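PDB 4KV2: ESX-1 secretion system protein eccD1, which forms part of the ESX-1 type VII secretion system, which delivers virulence factors, including EsxA and EsxB, to host cells during infection. Local coordinates for residues 9-13 with 14-18; 29-32 with 33-37; 73-77 with 78-82. All coordinates share one frame; numbering follows the deposited sequence.

Interaction 1. Residues 9-13 with 14-18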
loop_
_atom_site.group_PDB
_atom_site.type_symbol
_atom_site.label_atom_id
_atom_site.label_comp_id
_atom_site.label_asym_id
_atom_site.label_seq_id
_atom_site.Cartn_x
_atom_site.Cartn_y
_atom_site.Cartn_z
ATOM N N THR A 9 5.013 -11.651 5.158
ATOM C CA THR A 9 3.839 -12.202 5.796
ATOM C C THR A 9 3.741 -11.501 7.149
ATOM O O THR A 9 4.697 -11.513 7.920
ATOM C CB THR A 9 3.994 -13.704 6.004
ATOM O OG1 THR A 9 4.107 -14.379 4.734
ATOM C CG2 THR A 9 2.819 -14.257 6.781
ATOM N N ILE A 10 2.593 -10.908 7.429
ATOM C CA ILE A 10 2.332 -10.284 8.711
ATOM C C ILE A 10 1.650 -11.275 9.645
ATOM O O ILE A 10 0.592 -11.825 9.305
ATOM C CB ILE A 10 1.385 -9.058 8.576
ATOM C CG1 ILE A 10 1.948 -8.055 7.572
ATOM C CG2 ILE A 10 1.140 -8.415 9.948
ATOM C CD1 ILE A 10 3.383 -7.613 7.826
ATOM N N LEU A 11 2.248 -11.492 10.808
ATOM C CA LEU A 11 1.641 -12.279 11.890
ATOM C C LEU A 11 0.816 -11.394 12.833
ATOM O O LEU A 11 1.348 -10.479 13.423
ATOM C CB LEU A 11 2.749 -12.956 12.703
ATOM C CG LEU A 11 2.347 -13.942 13.816
ATOM C CD1 LEU A 11 1.463 -15.078 13.290
ATOM C CD2 LEU A 11 3.620 -14.495 14.426
ATOM N N THR A 12 -0.464 -11.703 12.988
ATOM C CA THR A 12 -1.360 -11.033 13.917
ATOM C C THR A 12 -1.987 -12.138 14.766
ATOM O O THR A 12 -2.937 -12.800 14.348
ATOM C CB THR A 12 -2.455 -10.222 13.200
ATOM O OG1 THR A 12 -1.871 -9.355 12.220
ATOM C CG2 THR A 12 -3.203 -9.370 14.179
ATOM N N GLY A 13 -1.425 -12.349 15.958
ATOM C CA GLY A 13 -1.812 -13.461 16.825
ATOM C C GLY A 13 -1.464 -14.755 16.123
ATOM O O GLY A 13 -0.286 -15.059 15.928
ATOM N N ARG A 14 -2.486 -15.490 15.701
ATOM C CA ARG A 14 -2.288 -16.770 15.028
ATOM C C ARG A 14 -2.436 -16.644 13.539
ATOM O O ARG A 14 -2.174 -17.594 12.827
ATOM C CB ARG A 14 -3.336 -17.775 15.469
ATOM C CG ARG A 14 -3.290 -18.088 16.931
ATOM C CD ARG A 14 -3.788 -19.496 17.200
ATOM N NE ARG A 14 -5.193 -19.533 17.586
ATOM C CZ ARG A 14 -5.668 -19.094 18.754
ATOM N NH1 ARG A 14 -4.848 -18.546 19.650
ATOM N NH2 ARG A 14 -6.970 -19.197 19.030
ATOM N N ARG A 15 -2.919 -15.495 13.086
ATOM C CA ARG A 15 -3.244 -15.303 11.689
ATOM C C ARG A 15 -2.047 -14.783 10.934
ATOM O O ARG A 15 -1.380 -13.856 11.375
ATOM C CB ARG A 15 -4.391 -14.317 11.531
ATOM C CG ARG A 15 -4.715 -14.002 10.068
ATOM C CD ARG A 15 -5.184 -15.233 9.318
ATOM N NE ARG A 15 -6.517 -15.634 9.754
ATOM C CZ ARG A 15 -7.662 -15.178 9.241
ATOM N NH1 ARG A 15 -7.675 -14.284 8.253
ATOM N NH2 ARG A 15 -8.817 -15.615 9.736
ATOM N N MET A 16 -1.798 -15.362 9.772
ATOM C CA MET A 16 -0.827 -14.817 8.860
ATOM C C MET A 16 -1.546 -14.153 7.693
ATOM O O MET A 16 -2.529 -14.681 7.177
ATOM C CB MET A 16 0.071 -15.922 8.346
ATOM C CG MET A 16 1.012 -16.475 9.397
ATOM S SD MET A 16 1.867 -17.880 8.668
ATOM C CE MET A 16 2.941 -18.230 10.062
ATOM N N THR A 17 -1.020 -13.019 7.266
ATOM C CA THR A 17 -1.515 -12.341 6.101
ATOM C C THR A 17 -0.361 -11.993 5.147
ATOM O O THR A 17 0.521 -11.202 5.490
ATOM C CB THR A 17 -2.282 -11.059 6.485
ATOM O OG1 THR A 17 -3.293 -11.374 7.470
ATOM C CG2 THR A 17 -2.942 -10.466 5.280
ATOM N N ASP A 18 -0.395 -12.536 3.931
ATOM C CA ASP A 18 0.673 -12.260 2.971
ATOM C C ASP A 18 0.443 -10.920 2.309
ATOM O O ASP A 18 -0.664 -10.664 1.833
ATOM C CB ASP A 18 0.780 -13.361 1.917
ATOM C CG ASP A 18 1.267 -14.684 2.491
ATOM O OD1 ASP A 18 1.565 -14.762 3.708
ATOM O OD2 ASP A 18 1.333 -15.669 1.718
HETATM O O HOH W 1 -2.097 -10.917 9.827
#
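Thr9 to Thr12 runs antiparallel to Arg15 to Asp18, the axes of the short segments approaching to 4.4 Å with N-to-C directions 156° apart, and backbone hydrogen bonds join Ile10 with Thr17 and Thr12 with Arg15 in both directions. This is the tight end of the first beta hairpin of a ubiquitin-like (beta-grasp) domain. A type II' turn from Thr12 to Arg15 closes it, with Gly13 taking the positive phi (64°) that glycine readily adopts. Thr9, Leu11, Met16 and Asp18 share one face of the hairpin. With OG1 opposite the carbonyl carbon (chi1 -63°), Thr9 donates from OG1 to Asp18 OD1 at 2.8 Å, reaching that oxygen from above the carboxylate plane. CG2 of the same threonine lies between Asp18 OD1 (3.4 Å) and Met16 CB (3.6 Å). Leu11 CD1 approaches Met16 CG more loosely, at 4.2 Å, the two chains slanting across each other. On the other face Ile10 and Thr17 both pack on Leu38 of helix 31-41. There a single water bridges the strands: it donates to Ile10 O at 2.9 Å and is also hydrogen-bonded to Thr12 OG1 (2.9 Å) and Thr17 OG1 (2.7 Å).

Interaction 2. Residues 29-32 with 33-37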
loop_
_atom_site.group_PDB
_atom_site.type_symbol
_atom_site.label_atom_id
_atom_site.label_comp_id
_atom_site.label_asym_id
_atom_site.label_seq_id
_atom_site.Cartn_x
_atom_site.Cartn_y
_atom_site.Cartn_z
ATOM N N THR A 29 6.669 5.630 4.690
ATOM C CA THR A 29 5.889 6.145 3.558
ATOM C C THR A 29 4.568 5.369 3.381
ATOM O O THR A 29 3.573 5.930 2.919
ATOM C CB THR A 29 6.707 6.057 2.239
ATOM O OG1 THR A 29 8.027 6.592 2.459
ATOM C CG2 THR A 29 6.028 6.841 1.133
ATOM N N TYR A 30 4.549 4.106 3.788
ATOM C CA TYR A 30 3.381 3.263 3.574
ATOM C C TYR A 30 2.878 2.532 4.800
ATOM O O TYR A 30 1.861 1.849 4.732
ATOM C CB TYR A 30 3.650 2.245 2.432
ATOM C CG TYR A 30 4.821 1.322 2.703
ATOM C CD1 TYR A 30 4.650 0.130 3.411
ATOM C CD2 TYR A 30 6.087 1.643 2.247
ATOM C CE1 TYR A 30 5.720 -0.710 3.663
ATOM C CE2 TYR A 30 7.171 0.801 2.474
ATOM C CZ TYR A 30 6.978 -0.380 3.178
ATOM O OH TYR A 30 8.053 -1.197 3.421
ATOM N N ILE A 31 3.525 2.676 5.943
ATOM C CA ILE A 31 3.097 1.859 7.078
ATOM C C ILE A 31 1.669 2.185 7.559
ATOM O O ILE A 31 0.918 1.283 7.953
ATOM C CB ILE A 31 4.079 1.938 8.252
ATOM C CG1 ILE A 31 3.633 0.929 9.334
ATOM C CG2 ILE A 31 4.181 3.351 8.773
ATOM C CD1 ILE A 31 4.715 0.506 10.253
ATOM N N ASP A 32 1.289 3.458 7.523
ATOM C CA ASP A 32 -0.004 3.844 8.101
ATOM C C ASP A 32 -1.177 3.247 7.305
ATOM O O ASP A 32 -2.109 2.712 7.882
ATOM C CB ASP A 32 -0.118 5.355 8.236
ATOM C CG ASP A 32 0.778 5.901 9.340
ATOM O OD1 ASP A 32 0.860 5.300 10.465
ATOM O OD2 ASP A 32 1.365 6.960 9.101
ATOM N N ASP A 33 -1.110 3.320 5.985
ATOM C CA ASP A 33 -2.150 2.707 5.167
ATOM C C ASP A 33 -2.072 1.148 5.178
ATOM O O ASP A 33 -3.100 0.484 5.001
ATOM C CB ASP A 33 -2.160 3.281 3.751
ATOM C CG ASP A 33 -2.811 4.690 3.655
ATOM O OD1 ASP A 33 -3.203 5.289 4.690
ATOM O OD2 ASP A 33 -2.944 5.215 2.532
ATOM N N THR A 34 -0.887 0.571 5.431
ATOM C CA THR A 34 -0.743 -0.883 5.657
ATOM C C THR A 34 -1.555 -1.303 6.875
ATOM O O THR A 34 -2.313 -2.279 6.834
ATOM C CB THR A 34 0.747 -1.319 5.815
ATOM O OG1 THR A 34 1.476 -0.987 4.625
ATOM C CG2 THR A 34 0.906 -2.787 6.053
ATOM N N VAL A 35 -1.414 -0.547 7.959
ATOM C CA VAL A 35 -2.163 -0.829 9.179
ATOM C C VAL A 35 -3.650 -0.715 8.869
ATOM O O VAL A 35 -4.444 -1.561 9.263
ATOM C CB VAL A 35 -1.756 0.154 10.323
ATOM C CG1 VAL A 35 -2.728 0.054 11.478
ATOM C CG2 VAL A 35 -0.337 -0.116 10.771
ATOM N N ALA A 36 -4.023 0.315 8.113
ATOM C CA ALA A 36 -5.420 0.555 7.815
ATOM C C ALA A 36 -6.046 -0.575 6.970
ATOM O O ALA A 36 -7.158 -1.040 7.235
ATOM C CB ALA A 36 -5.571 1.896 7.149
ATOM N N VAL A 37 -5.291 -1.019 5.966
ATOM C CA VAL A 37 -5.705 -2.146 5.109
ATOM C C VAL A 37 -5.866 -3.422 5.930
ATOM O O VAL A 37 -6.897 -4.116 5.810
ATOM C CB VAL A 37 -4.693 -2.347 3.951
ATOM C CG1 VAL A 37 -4.927 -3.676 3.245
ATOM C CG2 VAL A 37 -4.784 -1.179 2.985
#
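The Tyr30 ring meets Thr34 at its edge, where Thr34 OG1 lies in the ring plane, 3.6 Å from Tyr30 CD1; Leu21, Pro22 and Phe63 also touch this buried side chain. The side chains of Tyr30 and Thr34 run alongside each other and point the same way. Tyr30 holds CG between its backbone N and carbonyl carbon (chi1 60°), which brings the CD1 edge up to the threonine hydroxyl. Thr34 OG1 also turns back to the chain and donates to Tyr30 O at 2.9 Å, coming from above the carbonyl plane. Thr34 N reaches the same oxygen at 3.1 Å, so one carbonyl is gripped twice by one residue. Tyr30 stands at the N-cap of helix 31-41, the helix that packs across the sheet in this ubiquitin-like fold. The i to i+4 bonds follow on, from Val35 N to Ile31 O (3.0 Å) and from Ala36 N to Asp32 O (3.1 Å). One turn apart on the sheet-facing side, Ile31 CG1 and Val35 CG2 meet at 4.3 Å, and both residues pack against Trp61 and Leu90. Asp33 faces the second subunit instead: its side chain packs on Thr29 of that subunit, and its OD2 accepts a hydrogen bond from the backbone N of Asp33 of the same neighbour.

Interaction 3. Residues 73-77 with 78-82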
loop_
_atom_site.group_PDB
_atom_site.type_symbol
_atom_site.label_atom_id
_atom_site.label_comp_id
_atom_site.label_asym_id
_atom_site.label_seq_id
_atom_site.Cartn_x
_atom_site.Cartn_y
_atom_site.Cartn_z
ATOM N N LEU A 73 11.894 3.298 10.818
ATOM C CA LEU A 73 10.903 3.761 9.857
ATOM C C LEU A 73 11.484 4.553 8.692
ATOM O O LEU A 73 10.872 4.604 7.608
ATOM C CB LEU A 73 9.846 4.621 10.562
ATOM C CG LEU A 73 8.798 3.836 11.345
ATOM C CD1 LEU A 73 8.136 4.747 12.365
ATOM C CD2 LEU A 73 7.775 3.219 10.422
ATOM N N ASP A 74 12.652 5.151 8.877
ATOM C CA ASP A 74 13.313 5.845 7.759
ATOM C C ASP A 74 14.108 4.930 6.825
ATOM O O ASP A 74 14.714 5.391 5.859
ATOM C CB ASP A 74 14.156 7.030 8.237
ATOM C CG ASP A 74 15.335 6.636 9.101
ATOM O OD1 ASP A 74 15.511 5.465 9.476
ATOM O OD2 ASP A 74 16.101 7.536 9.439
ATOM N N GLN A 75 14.077 3.627 7.095
ATOM C CA GLN A 75 14.745 2.645 6.258
ATOM C C GLN A 75 13.717 1.902 5.421
ATOM O O GLN A 75 12.559 1.853 5.779
ATOM C CB GLN A 75 15.544 1.665 7.122
ATOM C CG GLN A 75 16.866 2.229 7.594
ATOM C CD GLN A 75 17.662 1.245 8.448
ATOM O OE1 GLN A 75 17.592 0.008 8.272
ATOM N NE2 GLN A 75 18.424 1.786 9.385
ATOM N N SER A 76 14.162 1.379 4.280
ATOM C CA SER A 76 13.371 0.500 3.434
ATOM C C SER A 76 13.525 -0.928 3.935
ATOM O O SER A 76 14.449 -1.236 4.714
ATOM C CB SER A 76 13.888 0.580 1.998
ATOM O OG SER A 76 15.231 0.068 1.923
ATOM N N LEU A 77 12.622 -1.807 3.503
ATOM C CA LEU A 77 12.775 -3.258 3.761
ATOM C C LEU A 77 14.114 -3.825 3.253
ATOM O O LEU A 77 14.706 -4.710 3.891
ATOM C CB LEU A 77 11.608 -4.021 3.151
ATOM C CG LEU A 77 10.236 -3.761 3.801
ATOM C CD1 LEU A 77 9.164 -4.369 2.920
ATOM C CD2 LEU A 77 10.144 -4.372 5.199
ATOM N N ASP A 78 14.604 -3.313 2.117
ATOM C CA ASP A 78 15.918 -3.727 1.610
ATOM C C ASP A 78 17.028 -3.320 2.584
ATOM O O ASP A 78 17.896 -4.127 2.905
ATOM C CB ASP A 78 16.231 -3.087 0.258
ATOM C CG ASP A 78 15.466 -3.708 -0.908
ATOM O OD1 ASP A 78 14.976 -4.850 -0.830
ATOM O OD2 ASP A 78 15.386 -3.028 -1.950
ATOM N N ASP A 79 16.996 -2.060 3.026
ATOM C CA ASP A 79 17.964 -1.528 4.007
ATOM C C ASP A 79 17.979 -2.413 5.249
ATOM O O ASP A 79 19.037 -2.716 5.770
ATOM C CB ASP A 79 17.599 -0.113 4.467
ATOM C CG ASP A 79 17.742 0.946 3.385
ATOM O OD1 ASP A 79 18.542 0.781 2.430
ATOM O OD2 ASP A 79 17.035 1.981 3.513
ATOM N N ALA A 80 16.792 -2.843 5.696
ATOM C CA ALA A 80 16.669 -3.672 6.891
ATOM C C ALA A 80 16.967 -5.141 6.656
ATOM O O ALA A 80 16.848 -5.952 7.585
ATOM C CB ALA A 80 15.265 -3.525 7.496
ATOM N N GLY A 81 17.342 -5.506 5.434
ATOM C CA GLY A 81 17.675 -6.887 5.140
ATOM C C GLY A 81 16.494 -7.835 5.134
ATOM O O GLY A 81 16.659 -9.027 5.349
ATOM N N VAL A 82 15.307 -7.333 4.839
ATOM C CA VAL A 82 14.122 -8.186 4.804
ATOM C C VAL A 82 14.019 -8.880 3.441
ATOM O O VAL A 82 14.045 -8.220 2.400
ATOM C CB VAL A 82 12.847 -7.366 5.105
ATOM C CG1 VAL A 82 11.603 -8.231 5.028
ATOM C CG2 VAL A 82 12.936 -6.729 6.481
HETATM O O HOH W 2 16.479 1.063 -0.263
#
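Asp79 reaches back over Ser76 and Gln75, and its side chain touches them from its root to its tip. CB lies against Ser76 O at 3.4 Å and is also near the CB of Gln75, whose extended chain passes across the aspartate with its amide plane steeply inclined to the carboxylate. CG follows, close by the Ser76 hydroxyl. At the tip the two oxygens part company. OD1 takes a weak bond from a water that is itself hydrogen-bonded to Ser76 OG at 2.7 Å. OD2 accepts the backbone N-H of Ser76 at 3.0 Å in an almost straight bond (176°), although the donor stands above the carboxylate plane rather than in it. The second bond runs the other way: a chi1 of 65° tucks Ser76 OG over its own backbone, where it accepts Asp79 N at 3.0 Å. This reciprocal pair is a capping box, and it starts a single helical turn in which Ala80 N bonds to Ser76 O. A Schellman motif ends the turn. Gly81, with positive phi, bonds through its N to Asp78 O, while Val82 N closes the wider loop onto Leu77 O at 2.9 Å. The hydrophobic pair usual in that motif is present, Leu77 CD2 meeting Val82 CG2 at 3.9 Å. Such a short helical turn before the last strand is consistent with the ubiquitin-like fold. Val82 continues inward to Val8 of strand 5-12, whereas Asp78 leans on Thr6 and Ala23. Arg65, through NH2, donates to Ala80 O.

How the interactions relate
The three interactions follow one another along a single ubiquitin-like domain: hairpin end, start of helix 31-41, then the loop between strands 62-64 and 86-91. Interaction 1 lies across the chain's centre from both others, its centre about 15 Å from that of interaction 2 and about 20 Å from that of interaction 3, touching neither. Interactions 2 and 3, also about 15 Å apart by centres, do meet: Tyr30 OH packs on Leu77 CG at 3.4 Å, and Ile31 on Leu73. The helix start is thus tied to the late loop, while a later turn of the same helix reaches the hairpin. Interaction 2 also contributes to the contact between the two subunits.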